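Long-range contacts in CytC3 (Streptomyces, PDB 3GJA), which acts as a nonheme iron halogenase with a cupin-type barrel, probably chlorinating an unactivated carbon of its substrate with the help of 2-oxoglutarate and oxygen: residues A[130-135]-A[264-269]; A[94-99]-A[259-263]; A[54-58]-A[280-286]; A[81-87]-A[289-293]. All blocks are in the same frame, centred on the assembly; numbering follows the deposited sequence.

Contact 1 (A[130-135]-A[264-269]); sequences PQIIWP and QVQVYP. With ACT (acetate ion), chain C.
A small two-stranded antiparallel sheet pairs I132 and I133 with V267 and Q266. In the hydrogen-bonded pair, I133 N donates to Q266 O at 3.1 Å and Q266 N to I133 O at 2.9 Å. Y268 N to Q131 O, 2.8 Å, carries the pairing past the strands. V265 CG2 sits over one face of the W134 indole, 3.5 Å from the centroid of the five-membered ring and 12° off its normal, a CH-pi contact. V265 CG1 lies anti to the backbone N (chi1 176°) and touches I132 CG2 at 3.8 Å, which leaves CG2 for the indole. W134 NE1 donates to G145 O. With an alanine at W134, V265 CG2 would probably be left without the surface it rests on, and G145 O without its indole N-H. On the face of the ribbon that carries I133 and Q266, the I133 side chain meets the P269 ring crosswise, CG1 to CG 3.7 Å. Q131 OE1 lies at the edge of the Y268 ring, 3.7 Å from CE1, and R102 NH2 is hydrogen-bonded to both OE1 and Y268 OH. Q131 NE2 donates to an acetate O at 2.9 Å and also to T122 O; the acetate probably comes from the crystallisation liquor. Segment 264-269 comes one residue after strand 253-262. The pair forms a short antiparallel beta ribbon beside the double-stranded beta-helix expected of the phytanoyl-CoA dioxygenase family.

Contact 2 (A[94-99]-A[259-263]); sequences IGRNLL and RYVPT
L99 and V261 are joined as an antiparallel hydrogen-bonded pair. V261 N donates to L99 O at 2.9 Å, in the plane of that carbonyl. The return bond, L99 N to V261 O, is also 2.9 Å but more bent, with an angle of 140° at the hydrogen. T263 N to N97 O, 3.1 Å, is the next bond of the ladder. Between them L98 faces P262 as a non-hydrogen-bonded pair, so the missing N-H of the proline costs this pairing nothing. P262 CA instead makes a CA-H...O contact with N97 O at 3.5 Å.

The side chains divide between the two faces. L99 CB lies 4.0 Å from V261 CG1 on one face, and L99 CD1 meets T263 CG2. On the other, the L98 side chain lies crosswise to that of Y260, CD2 to CB 4.0 Å. These are strands 98-108 and 253-262, neighbours in the main antiparallel sheet of the cupin-type barrel.

I94 comes in from the end of helix 84-94. Its CG1 stands between the backbone N and the carbonyl carbon (chi1 58°), and from there CD1 reaches P262 CD at 3.6 Å. G95 leaves the helix with phi 110°; a side chain there would collide with the carbonyl O of I94. N97 then centres an inverse gamma turn, and its CB rests on T263 OG1 at 3.6 Å. Further out, N97 OD1 is hydrogen-bonded to V294 N and Y260 OH to I81 O. Helix 84-94 packs on L98 through V87 and V90, and on Y260 through I86 and V90.

Contact 3 (A[54-58]-A[280-286]); sequences AIYPD and GINLEKY
I55 and K285 bring the two backbones within 5.6 Å, CA to CA. A loop meets a short strand and turn here, and a water joins them. It donates to I55 O and to N282 O, both at 2.6 Å, and accepts from K285 N at 2.9 Å. Three backbone groups thus hold it. Y286 N to L283 O, 3.0 Å, closes the turn that presents K285 N. Strand 281-282 is one arm of a small beta hairpin with strand 276-278, and G280 lies between the arms at positive phi.

The Y56 ring is enclosed from several directions. I55 CG1 stands over its centre on one face. I281 CA lies over the opposite face, offset toward the rim. N282 O meets the ring edge in plane, 3.2 Å from Y56 CE1. At the tip, Y56 OH touches Y286 CD1 at 3.6 Å, while its polar partner is D69. Chi1 of I55 is 65°, which tucks CG1 over its own backbone and carries CD1 toward the edge of the Y286 ring. The I55 and K285 side chains run alongside in opposite directions, CB to CB 3.9 Å. The P57 ring lies across the N282 side chain.

Contact 4 (A[81-87]-A[289-293]); sequences IMRPEIV and VLTSG
M82 and V87 meet T291 through groups that are not flat; the flat groups, in R83 and E85, do not touch segment 289-293. The E85 carboxylate comes to the edge of the R83 guanidinium, in its plane, and NH1 to OE2 is a 2.9 Å salt bridge. OE2 is met on its syn side, 23° out of the carboxylate plane. R83 NH2 has a second salt-bridge partner in E79. R83 is also the N-cap of helix 84-94, and its O accepts from both I86 N and V87 N.

M82 is bent at chi2 (-60°) and chi3 (-81°), which folds SD onto T291. SD lies 3.7 Å from both T291 CA and T291 CG2, and 4.0 Å from V289 CG1. An alanine in place of M82 is likely to open a gap beside V289 CG1 and T291 CG2. I81 CD1 adds a contact with V289 CG1 at 3.9 Å. V87 CG2 rests on T291 OG1 at 3.5 Å, and V87 CG1 on S292 OG at 3.6 Å. Two waters bridge the segments: one donates to M82 O and T291 O, the other to V87 O and S292 OG, which is also hydrogen-bonded to R96 O.

Helix 75-82 packs through I81 and M82 on V289 and T291, helix 84-94 through V87 on T291 and S292, beside the edge strand 289-290 of the main sheet. I81 and V87 also touch C100 and L98 of strand 98-108.

Overall arrangement
Contacts 2 and 4 are close neighbours, their centres 9 Å apart. They share the main antiparallel sheet, where strand 98-108 lies between strands 253-262 and 289-290. Helix 84-94 runs from one to the other. The centres of contacts 1 and 2 are about 12 Å apart, and strand 266-267 follows strand 253-262; W134 packs on P262. Contact 3 stands further off, about 19 Å from contact 1 between centres, but Y286 and I281 touch Y268. Along the chain, contacts 1 and 2 are nested inside the loops closed by contacts 3 and 4. Contacts 1 and 2 cross, as do 3 and 4. The C-terminal third thus returns to earlier parts, tying loops and helices to the barrel.

Contact 1 (A[130-135]-A[264-269])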
loop_
_atom_site.group_PDB
_atom_site.type_symbol
_atom_site.label_atom_id
_atom_site.label_comp_id
_atom_site.label_asym_id
_atom_site.label_seq_id
_atom_site.Cartn_x
_atom_site.Cartn_y
_atom_site.Cartn_z
ATOM N N PRO A 130 -5.493 -14.107 8.865
ATOM C CA PRO A 130 -4.830 -12.812 9.013
ATOM C C PRO A 130 -3.556 -12.853 8.177
ATOM O O PRO A 130 -2.743 -13.767 8.320
ATOM C CB PRO A 130 -4.553 -12.745 10.509
ATOM C CG PRO A 130 -4.240 -14.166 10.828
ATOM C CD PRO A 130 -5.324 -14.924 10.080
ATOM N N GLN A 131 -3.390 -11.877 7.292
ATOM C CA GLN A 131 -2.211 -11.836 6.434
ATOM C C GLN A 131 -1.084 -11.095 7.135
ATOM O O GLN A 131 0.075 -11.175 6.731
ATOM C CB GLN A 131 -2.554 -11.150 5.107
ATOM C CG GLN A 131 -3.772 -11.743 4.408
ATOM C CD GLN A 131 -4.172 -10.988 3.147
ATOM O OE1 GLN A 131 -3.803 -11.366 2.040
ATOM N NE2 GLN A 131 -4.926 -9.910 3.318
ATOM N N ILE A 132 -1.437 -10.394 8.207
ATOM C CA ILE A 132 -0.484 -9.602 8.972
ATOM C C ILE A 132 -0.631 -9.864 10.469
ATOM O O ILE A 132 -1.738 -9.811 11.009
ATOM C CB ILE A 132 -0.712 -8.089 8.704
ATOM C CG1 ILE A 132 -0.309 -7.746 7.264
ATOM C CG2 ILE A 132 0.044 -7.247 9.722
ATOM C CD1 ILE A 132 1.177 -7.927 6.963
ATOM N N ILE A 133 0.488 -10.145 11.136
ATOM C CA ILE A 133 0.477 -10.398 12.579
ATOM C C ILE A 133 1.633 -9.702 13.294
ATOM O O ILE A 133 2.799 -10.002 13.037
ATOM C CB ILE A 133 0.573 -11.907 12.903
ATOM C CG1 ILE A 133 -0.679 -12.643 12.418
ATOM C CG2 ILE A 133 0.730 -12.103 14.406
ATOM C CD1 ILE A 133 -1.934 -12.284 13.180
ATOM N N TRP A 134 1.305 -8.768 14.179
ATOM C CA TRP A 134 2.317 -8.060 14.953
ATOM C C TRP A 134 2.545 -8.840 16.247
ATOM O O TRP A 134 1.658 -9.558 16.712
ATOM C CB TRP A 134 1.846 -6.656 15.330
ATOM C CG TRP A 134 1.823 -5.666 14.221
ATOM C CD1 TRP A 134 1.062 -5.716 13.089
ATOM C CD2 TRP A 134 2.552 -4.433 14.164
ATOM N NE1 TRP A 134 1.267 -4.586 12.332
ATOM C CE2 TRP A 134 2.177 -3.780 12.967
ATOM C CE3 TRP A 134 3.486 -3.813 15.009
ATOM C CZ2 TRP A 134 2.702 -2.534 12.589
ATOM C CZ3 TRP A 134 4.009 -2.572 14.635
ATOM C CH2 TRP A 134 3.612 -1.948 13.433
ATOM N N PRO A 135 3.738 -8.705 16.850
ATOM C CA PRO A 135 4.011 -9.425 18.098
ATOM C C PRO A 135 3.160 -8.843 19.222
ATOM O O PRO A 135 2.827 -7.656 19.208
ATOM C CB PRO A 135 5.503 -9.191 18.310
ATOM C CG PRO A 135 5.719 -7.835 17.698
ATOM C CD PRO A 135 4.914 -7.926 16.421
ATOM N N GLN A 264 9.639 -6.874 12.520
ATOM C CA GLN A 264 9.153 -7.712 13.608
ATOM C C GLN A 264 7.803 -8.334 13.278
ATOM O O GLN A 264 7.368 -9.287 13.929
ATOM C CB GLN A 264 9.029 -6.860 14.861
ATOM C CG GLN A 264 9.268 -5.383 14.566
ATOM C CD GLN A 264 8.171 -4.515 15.103
ATOM O OE1 GLN A 264 8.198 -3.300 14.954
ATOM N NE2 GLN A 264 7.187 -5.138 15.738
ATOM N N VAL A 265 7.139 -7.794 12.261
ATOM C CA VAL A 265 5.833 -8.302 11.871
ATOM C C VAL A 265 5.914 -9.517 10.957
ATOM O O VAL A 265 6.783 -9.604 10.086
ATOM C CB VAL A 265 5.008 -7.204 11.172
ATOM C CG1 VAL A 265 3.676 -7.776 10.674
ATOM C CG2 VAL A 265 4.774 -6.058 12.135
ATOM N N GLN A 266 5.001 -10.458 11.160
ATOM C CA GLN A 266 4.964 -11.649 10.331
ATOM C C GLN A 266 3.977 -11.480 9.178
ATOM O O GLN A 266 2.814 -11.113 9.373
ATOM C CB GLN A 266 4.580 -12.866 11.164
ATOM C CG GLN A 266 5.546 -13.163 12.286
ATOM C CD GLN A 266 5.318 -14.533 12.877
ATOM O OE1 GLN A 266 5.605 -15.549 12.242
ATOM N NE2 GLN A 266 4.786 -14.573 14.091
ATOM N N VAL A 267 4.459 -11.756 7.975
ATOM C CA VAL A 267 3.657 -11.637 6.775
ATOM C C VAL A 267 3.233 -13.020 6.336
ATOM O O VAL A 267 4.051 -13.933 6.249
ATOM C CB VAL A 267 4.464 -10.951 5.662
ATOM C CG1 VAL A 267 3.670 -10.922 4.357
ATOM C CG2 VAL A 267 4.819 -9.542 6.107
ATOM N N TYR A 268 1.947 -13.177 6.053
ATOM C CA TYR A 268 1.438 -14.475 5.649
ATOM C C TYR A 268 1.901 -15.532 6.670
ATOM O O TYR A 268 2.509 -16.536 6.310
ATOM C CB TYR A 268 1.937 -14.816 4.239
ATOM C CG TYR A 268 1.405 -13.889 3.160
ATOM C CD1 TYR A 268 0.032 -13.716 2.977
ATOM C CD2 TYR A 268 2.275 -13.195 2.310
ATOM C CE1 TYR A 268 -0.469 -12.878 1.973
ATOM C CE2 TYR A 268 1.787 -12.351 1.301
ATOM C CZ TYR A 268 0.414 -12.201 1.137
ATOM O OH TYR A 268 -0.084 -11.408 0.127
ATOM N N PRO A 269 1.606 -15.304 7.964
ATOM C CA PRO A 269 1.988 -16.227 9.039
ATOM C C PRO A 269 1.522 -17.645 8.744
ATOM O O PRO A 269 0.542 -17.850 8.026
ATOM C CB PRO A 269 1.312 -15.628 10.270
ATOM C CG PRO A 269 0.096 -14.968 9.699
ATOM C CD PRO A 269 0.666 -14.287 8.470
HETATM C C ACT C . -6.916 -10.197 0.533
HETATM O O ACT C . -6.234 -9.086 0.877
HETATM O OXT ACT C . -8.083 -10.314 0.846
HETATM C CH3 ACT C . -6.230 -11.295 -0.238
#

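Contact 2 (A[94-99]-A[259-263])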
loop_
_atom_site.group_PDB
_atom_site.type_symbol
_atom_site.label_atom_id
_atom_site.label_comp_id
_atom_site.label_asym_id
_atom_site.label_seq_id
_atom_site.Cartn_x
_atom_site.Cartn_y
_atom_site.Cartn_z
ATOM N N ILE A 94 6.690 4.037 11.736
ATOM C CA ILE A 94 6.791 2.708 12.318
ATOM C C ILE A 94 8.194 2.100 12.355
ATOM O O ILE A 94 8.342 0.900 12.597
ATOM C CB ILE A 94 5.833 1.735 11.600
ATOM C CG1 ILE A 94 6.154 1.683 10.105
ATOM C CG2 ILE A 94 4.389 2.193 11.801
ATOM C CD1 ILE A 94 5.369 0.624 9.354
ATOM N N GLY A 95 9.216 2.917 12.111
ATOM C CA GLY A 95 10.580 2.414 12.171
ATOM C C GLY A 95 11.326 2.292 10.858
ATOM O O GLY A 95 10.722 2.065 9.811
ATOM N N ARG A 96 12.650 2.426 10.918
ATOM C CA ARG A 96 13.484 2.344 9.722
ATOM C C ARG A 96 13.747 0.941 9.190
ATOM O O ARG A 96 14.252 0.790 8.084
ATOM C CB ARG A 96 14.810 3.065 9.940
ATOM C CG ARG A 96 14.738 4.553 9.652
ATOM C CD ARG A 96 13.820 5.263 10.623
ATOM N NE ARG A 96 13.768 6.699 10.359
ATOM C CZ ARG A 96 13.204 7.590 11.172
ATOM N NH1 ARG A 96 12.641 7.194 12.310
ATOM N NH2 ARG A 96 13.202 8.876 10.847
ATOM N N ASN A 97 13.429 -0.085 9.968
ATOM C CA ASN A 97 13.606 -1.445 9.476
ATOM C C ASN A 97 12.263 -1.780 8.831
ATOM O O ASN A 97 11.432 -2.464 9.423
ATOM C CB ASN A 97 13.937 -2.405 10.625
ATOM C CG ASN A 97 15.289 -2.103 11.264
ATOM O OD1 ASN A 97 16.270 -1.823 10.570
ATOM N ND2 ASN A 97 15.347 -2.171 12.590
ATOM N N LEU A 98 12.074 -1.277 7.609
ATOM C CA LEU A 98 10.829 -1.425 6.854
ATOM C C LEU A 98 10.691 -2.523 5.820
ATOM O O LEU A 98 11.572 -2.737 4.990
ATOM C CB LEU A 98 10.500 -0.120 6.139
ATOM C CG LEU A 98 9.699 0.969 6.832
ATOM C CD1 LEU A 98 9.453 2.090 5.822
ATOM C CD2 LEU A 98 8.380 0.403 7.345
ATOM N N LEU A 99 9.522 -3.152 5.843
ATOM C CA LEU A 99 9.157 -4.220 4.923
ATOM C C LEU A 99 7.934 -3.794 4.090
ATOM O O LEU A 99 6.941 -3.310 4.641
ATOM C CB LEU A 99 8.788 -5.465 5.726
ATOM C CG LEU A 99 9.552 -6.783 5.616
ATOM C CD1 LEU A 99 11.052 -6.558 5.558
ATOM C CD2 LEU A 99 9.160 -7.654 6.817
ATOM N N ARG A 259 1.918 -1.241 0.774
ATOM C CA ARG A 259 1.685 -1.430 2.201
ATOM C C ARG A 259 2.946 -1.861 2.957
ATOM O O ARG A 259 3.668 -2.772 2.540
ATOM C CB ARG A 259 0.529 -2.428 2.366
ATOM C CG ARG A 259 -0.430 -2.340 1.175
ATOM C CD ARG A 259 -1.804 -2.967 1.393
ATOM N NE ARG A 259 -2.618 -2.154 2.284
ATOM C CZ ARG A 259 -3.886 -1.823 2.064
ATOM N NH1 ARG A 259 -4.509 -2.230 0.967
ATOM N NH2 ARG A 259 -4.532 -1.089 2.956
ATOM N N TYR A 260 3.205 -1.180 4.069
ATOM C CA TYR A 260 4.398 -1.437 4.860
ATOM C C TYR A 260 4.158 -1.925 6.276
ATOM O O TYR A 260 3.133 -1.639 6.895
ATOM C CB TYR A 260 5.266 -0.180 4.919
ATOM C CG TYR A 260 5.636 0.358 3.560
ATOM C CD1 TYR A 260 4.691 1.016 2.768
ATOM C CD2 TYR A 260 6.923 0.186 3.049
ATOM C CE1 TYR A 260 5.019 1.489 1.498
ATOM C CE2 TYR A 260 7.261 0.652 1.782
ATOM C CZ TYR A 260 6.305 1.301 1.009
ATOM O OH TYR A 260 6.630 1.732 -0.254
ATOM N N VAL A 261 5.147 -2.644 6.784
ATOM C CA VAL A 261 5.096 -3.205 8.113
ATOM C C VAL A 261 6.549 -3.385 8.588
ATOM O O VAL A 261 7.431 -3.715 7.792
ATOM C CB VAL A 261 4.352 -4.558 8.051
ATOM C CG1 VAL A 261 5.334 -5.701 7.813
ATOM C CG2 VAL A 261 3.524 -4.747 9.286
ATOM N N PRO A 262 6.826 -3.128 9.880
ATOM C CA PRO A 262 8.196 -3.290 10.380
ATOM C C PRO A 262 8.605 -4.758 10.369
ATOM O O PRO A 262 7.746 -5.637 10.380
ATOM C CB PRO A 262 8.125 -2.695 11.790
ATOM C CG PRO A 262 6.717 -2.944 12.191
ATOM C CD PRO A 262 5.950 -2.587 10.932
ATOM N N THR A 263 9.913 -5.014 10.333
ATOM C CA THR A 263 10.467 -6.376 10.284
ATOM C C THR A 263 9.961 -7.374 11.338
ATOM O O THR A 263 9.884 -8.576 11.086
ATOM C CB THR A 263 12.014 -6.340 10.378
ATOM O OG1 THR A 263 12.409 -5.516 11.485
ATOM C CG2 THR A 263 12.621 -5.790 9.094
#

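Contact 3 (A[54-58]-A[280-286])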
loop_
_atom_site.group_PDB
_atom_site.type_symbol
_atom_site.label_atom_id
_atom_site.label_comp_id
_atom_site.label_asym_id
_atom_site.label_seq_id
_atom_site.Cartn_x
_atom_site.Cartn_y
_atom_site.Cartn_z
ATOM N N ALA A 54 5.188 -11.991 -13.960
ATOM C CA ALA A 54 4.433 -11.680 -12.750
ATOM C C ALA A 54 4.512 -12.893 -11.829
ATOM O O ALA A 54 4.495 -14.031 -12.295
ATOM C CB ALA A 54 2.986 -11.373 -13.099
ATOM N N ILE A 55 4.595 -12.661 -10.524
ATOM C CA ILE A 55 4.702 -13.782 -9.601
ATOM C C ILE A 55 3.420 -14.579 -9.407
ATOM O O ILE A 55 3.473 -15.730 -8.972
ATOM C CB ILE A 55 5.240 -13.339 -8.230
ATOM C CG1 ILE A 55 4.256 -12.399 -7.539
ATOM C CG2 ILE A 55 6.589 -12.670 -8.414
ATOM C CD1 ILE A 55 4.544 -12.218 -6.049
ATOM N N TYR A 56 2.268 -13.990 -9.725
ATOM C CA TYR A 56 1.014 -14.727 -9.586
ATOM C C TYR A 56 0.501 -15.186 -10.944
ATOM O O TYR A 56 0.412 -14.405 -11.884
ATOM C CB TYR A 56 -0.053 -13.887 -8.878
ATOM C CG TYR A 56 0.371 -13.444 -7.499
ATOM C CD1 TYR A 56 1.059 -14.316 -6.650
ATOM C CD2 TYR A 56 0.105 -12.154 -7.045
ATOM C CE1 TYR A 56 1.474 -13.912 -5.388
ATOM C CE2 TYR A 56 0.515 -11.742 -5.784
ATOM C CZ TYR A 56 1.199 -12.625 -4.962
ATOM O OH TYR A 56 1.615 -12.224 -3.715
ATOM N N PRO A 57 0.157 -16.476 -11.058
ATOM C CA PRO A 57 -0.349 -17.077 -12.294
ATOM C C PRO A 57 -1.725 -16.558 -12.678
ATOM O O PRO A 57 -2.442 -15.990 -11.853
ATOM C CB PRO A 57 -0.379 -18.559 -11.956
ATOM C CG PRO A 57 -0.812 -18.525 -10.517
ATOM C CD PRO A 57 0.096 -17.447 -9.950
ATOM N N ASP A 58 -2.093 -16.766 -13.936
ATOM C CA ASP A 58 -3.383 -16.324 -14.428
ATOM C C ASP A 58 -4.499 -16.939 -13.595
ATOM O O ASP A 58 -4.416 -18.103 -13.199
ATOM C CB ASP A 58 -3.546 -16.723 -15.897
ATOM C CG ASP A 58 -4.902 -16.334 -16.459
ATOM O OD1 ASP A 58 -5.370 -15.213 -16.159
ATOM O OD2 ASP A 58 -5.500 -17.139 -17.210
ATOM N N GLY A 280 -6.135 -15.928 -5.654
ATOM C CA GLY A 280 -5.148 -15.873 -6.710
ATOM C C GLY A 280 -3.734 -15.678 -6.204
ATOM O O GLY A 280 -2.803 -15.566 -6.991
ATOM N N ILE A 281 -3.560 -15.630 -4.893
ATOM C CA ILE A 281 -2.233 -15.460 -4.323
ATOM C C ILE A 281 -1.480 -16.790 -4.274
ATOM O O ILE A 281 -1.973 -17.772 -3.716
ATOM C CB ILE A 281 -2.299 -14.939 -2.875
ATOM C CG1 ILE A 281 -2.874 -13.528 -2.839
ATOM C CG2 ILE A 281 -0.907 -14.962 -2.254
ATOM C CD1 ILE A 281 -3.116 -13.030 -1.431
ATOM N N ASN A 282 -0.292 -16.819 -4.861
ATOM C CA ASN A 282 0.537 -18.019 -4.819
ATOM C C ASN A 282 1.877 -17.584 -4.246
ATOM O O ASN A 282 2.645 -16.889 -4.905
ATOM C CB ASN A 282 0.717 -18.619 -6.211
ATOM C CG ASN A 282 1.482 -19.931 -6.178
ATOM O OD1 ASN A 282 1.115 -20.891 -6.852
ATOM N ND2 ASN A 282 2.552 -19.974 -5.396
ATOM N N LEU A 283 2.143 -17.991 -3.008
ATOM C CA LEU A 283 3.367 -17.622 -2.298
ATOM C C LEU A 283 4.684 -18.156 -2.839
ATOM O O LEU A 283 5.744 -17.725 -2.394
ATOM C CB LEU A 283 3.250 -18.007 -0.820
ATOM C CG LEU A 283 2.458 -17.093 0.129
ATOM C CD1 LEU A 283 1.867 -15.910 -0.619
ATOM C CD2 LEU A 283 1.362 -17.890 0.793
ATOM N N GLU A 284 4.627 -19.073 -3.796
ATOM C CA GLU A 284 5.848 -19.645 -4.353
ATOM C C GLU A 284 6.937 -18.603 -4.603
ATOM O O GLU A 284 8.040 -18.707 -4.067
ATOM C CB GLU A 284 5.546 -20.383 -5.655
ATOM C CG GLU A 284 6.718 -21.187 -6.183
ATOM C CD GLU A 284 6.411 -21.839 -7.517
ATOM O OE1 GLU A 284 5.382 -22.545 -7.605
ATOM O OE2 GLU A 284 7.196 -21.646 -8.476
ATOM N N LYS A 285 6.633 -17.591 -5.410
ATOM C CA LYS A 285 7.623 -16.563 -5.708
ATOM C C LYS A 285 7.400 -15.262 -4.944
ATOM O O LYS A 285 7.951 -14.224 -5.307
ATOM C CB LYS A 285 7.643 -16.281 -7.209
ATOM C CG LYS A 285 7.941 -17.508 -8.049
ATOM C CD LYS A 285 7.881 -17.196 -9.532
ATOM C CE LYS A 285 8.019 -18.459 -10.362
ATOM N NZ LYS A 285 7.844 -18.183 -11.818
ATOM N N TYR A 286 6.596 -15.309 -3.887
ATOM C CA TYR A 286 6.353 -14.104 -3.112
ATOM C C TYR A 286 7.504 -13.810 -2.173
ATOM O O TYR A 286 8.209 -14.714 -1.727
ATOM C CB TYR A 286 5.082 -14.210 -2.264
ATOM C CG TYR A 286 4.971 -13.065 -1.271
ATOM C CD1 TYR A 286 4.506 -11.808 -1.671
ATOM C CD2 TYR A 286 5.432 -13.205 0.041
ATOM C CE1 TYR A 286 4.506 -10.718 -0.794
ATOM C CE2 TYR A 286 5.441 -12.120 0.927
ATOM C CZ TYR A 286 4.977 -10.875 0.498
ATOM O OH TYR A 286 5.004 -9.787 1.359
HETATM O O HOH W 1 4.227 -17.206 -6.906
#

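Contact 4 (A[81-87]-A[289-293])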
loop_
_atom_site.group_PDB
_atom_site.type_symbol
_atom_site.label_atom_id
_atom_site.label_comp_id
_atom_site.label_asym_id
_atom_site.label_seq_id
_atom_site.Cartn_x
_atom_site.Cartn_y
_atom_site.Cartn_z
ATOM N N ILE A 81 8.130 1.591 -4.669
ATOM C CA ILE A 81 8.039 1.183 -3.265
ATOM C C ILE A 81 9.324 1.436 -2.470
ATOM O O ILE A 81 9.299 1.462 -1.239
ATOM C CB ILE A 81 7.596 -0.315 -3.128
ATOM C CG1 ILE A 81 8.605 -1.253 -3.797
ATOM C CG2 ILE A 81 6.225 -0.509 -3.768
ATOM C CD1 ILE A 81 9.636 -1.820 -2.844
ATOM N N MET A 82 10.430 1.655 -3.182
ATOM C CA MET A 82 11.731 1.925 -2.561
ATOM C C MET A 82 11.990 3.423 -2.364
ATOM O O MET A 82 12.921 3.815 -1.663
ATOM C CB MET A 82 12.861 1.348 -3.433
ATOM C CG MET A 82 12.977 -0.176 -3.432
ATOM S SD MET A 82 13.294 -0.829 -1.767
ATOM C CE MET A 82 15.082 -0.577 -1.609
ATOM N N ARG A 83 11.173 4.256 -2.996
ATOM C CA ARG A 83 11.335 5.704 -2.926
ATOM C C ARG A 83 11.547 6.333 -1.549
ATOM O O ARG A 83 10.771 6.112 -0.619
ATOM C CB ARG A 83 10.149 6.382 -3.615
ATOM C CG ARG A 83 10.372 6.592 -5.089
ATOM C CD ARG A 83 11.305 7.767 -5.283
ATOM N NE ARG A 83 12.014 7.694 -6.549
ATOM C CZ ARG A 83 12.647 8.719 -7.105
ATOM N NH1 ARG A 83 12.657 9.904 -6.503
ATOM N NH2 ARG A 83 13.263 8.559 -8.269
ATOM N N PRO A 84 12.622 7.128 -1.406
ATOM C CA PRO A 84 12.939 7.800 -0.142
ATOM C C PRO A 84 11.755 8.655 0.302
ATOM O O PRO A 84 11.446 8.745 1.495
ATOM C CB PRO A 84 14.153 8.651 -0.503
ATOM C CG PRO A 84 14.836 7.820 -1.541
ATOM C CD PRO A 84 13.688 7.352 -2.399
ATOM N N GLU A 85 11.102 9.286 -0.673
ATOM C CA GLU A 85 9.945 10.132 -0.403
ATOM C C GLU A 85 8.843 9.335 0.291
ATOM O O GLU A 85 8.003 9.899 0.994
ATOM C CB GLU A 85 9.423 10.752 -1.702
ATOM C CG GLU A 85 10.425 11.689 -2.368
ATOM C CD GLU A 85 11.383 10.980 -3.317
ATOM O OE1 GLU A 85 11.671 9.780 -3.124
ATOM O OE2 GLU A 85 11.860 11.634 -4.261
ATOM N N ILE A 86 8.844 8.021 0.095
ATOM C CA ILE A 86 7.860 7.178 0.754
ATOM C C ILE A 86 8.465 6.542 2.001
ATOM O O ILE A 86 7.956 6.717 3.110
ATOM C CB ILE A 86 7.345 6.057 -0.173
ATOM C CG1 ILE A 86 6.456 6.647 -1.269
ATOM C CG2 ILE A 86 6.549 5.036 0.632
ATOM C CD1 ILE A 86 5.923 5.608 -2.255
ATOM N N VAL A 87 9.561 5.815 1.805
ATOM C CA VAL A 87 10.252 5.113 2.882
ATOM C C VAL A 87 10.688 5.976 4.068
ATOM O O VAL A 87 10.501 5.582 5.218
ATOM C CB VAL A 87 11.470 4.350 2.320
ATOM C CG1 VAL A 87 12.305 3.781 3.454
ATOM C CG2 VAL A 87 10.989 3.233 1.408
ATOM N N VAL A 289 9.696 -7.077 0.816
ATOM C CA VAL A 289 10.872 -6.301 0.454
ATOM C C VAL A 289 11.358 -5.431 1.597
ATOM O O VAL A 289 10.598 -4.635 2.151
ATOM C CB VAL A 289 10.580 -5.393 -0.766
ATOM C CG1 VAL A 289 11.773 -4.477 -1.042
ATOM C CG2 VAL A 289 10.280 -6.250 -1.990
ATOM N N LEU A 290 12.630 -5.594 1.949
ATOM C CA LEU A 290 13.244 -4.804 3.010
ATOM C C LEU A 290 13.666 -3.515 2.305
ATOM O O LEU A 290 14.604 -3.519 1.510
ATOM C CB LEU A 290 14.477 -5.533 3.563
ATOM C CG LEU A 290 15.015 -5.246 4.974
ATOM C CD1 LEU A 290 16.507 -4.990 4.888
ATOM C CD2 LEU A 290 14.310 -4.074 5.609
ATOM N N THR A 291 12.980 -2.418 2.600
ATOM C CA THR A 291 13.260 -1.147 1.942
ATOM C C THR A 291 14.245 -0.249 2.672
ATOM O O THR A 291 14.704 0.751 2.122
ATOM C CB THR A 291 11.962 -0.356 1.730
ATOM O OG1 THR A 291 11.473 0.109 2.997
ATOM C CG2 THR A 291 10.907 -1.237 1.089
ATOM N N SER A 292 14.559 -0.596 3.913
ATOM C CA SER A 292 15.485 0.198 4.704
ATOM C C SER A 292 15.895 -0.572 5.949
ATOM O O SER A 292 15.248 -1.550 6.320
ATOM C CB SER A 292 14.827 1.513 5.103
ATOM O OG SER A 292 13.584 1.264 5.725
ATOM N N GLY A 293 16.965 -0.126 6.598
ATOM C CA GLY A 293 17.429 -0.813 7.791
ATOM C C GLY A 293 17.915 -2.227 7.519
ATOM O O GLY A 293 18.501 -2.504 6.473
HETATM O O HOH W 2 14.814 2.604 0.038
HETATM O O HOH W 3 12.689 3.861 6.527
#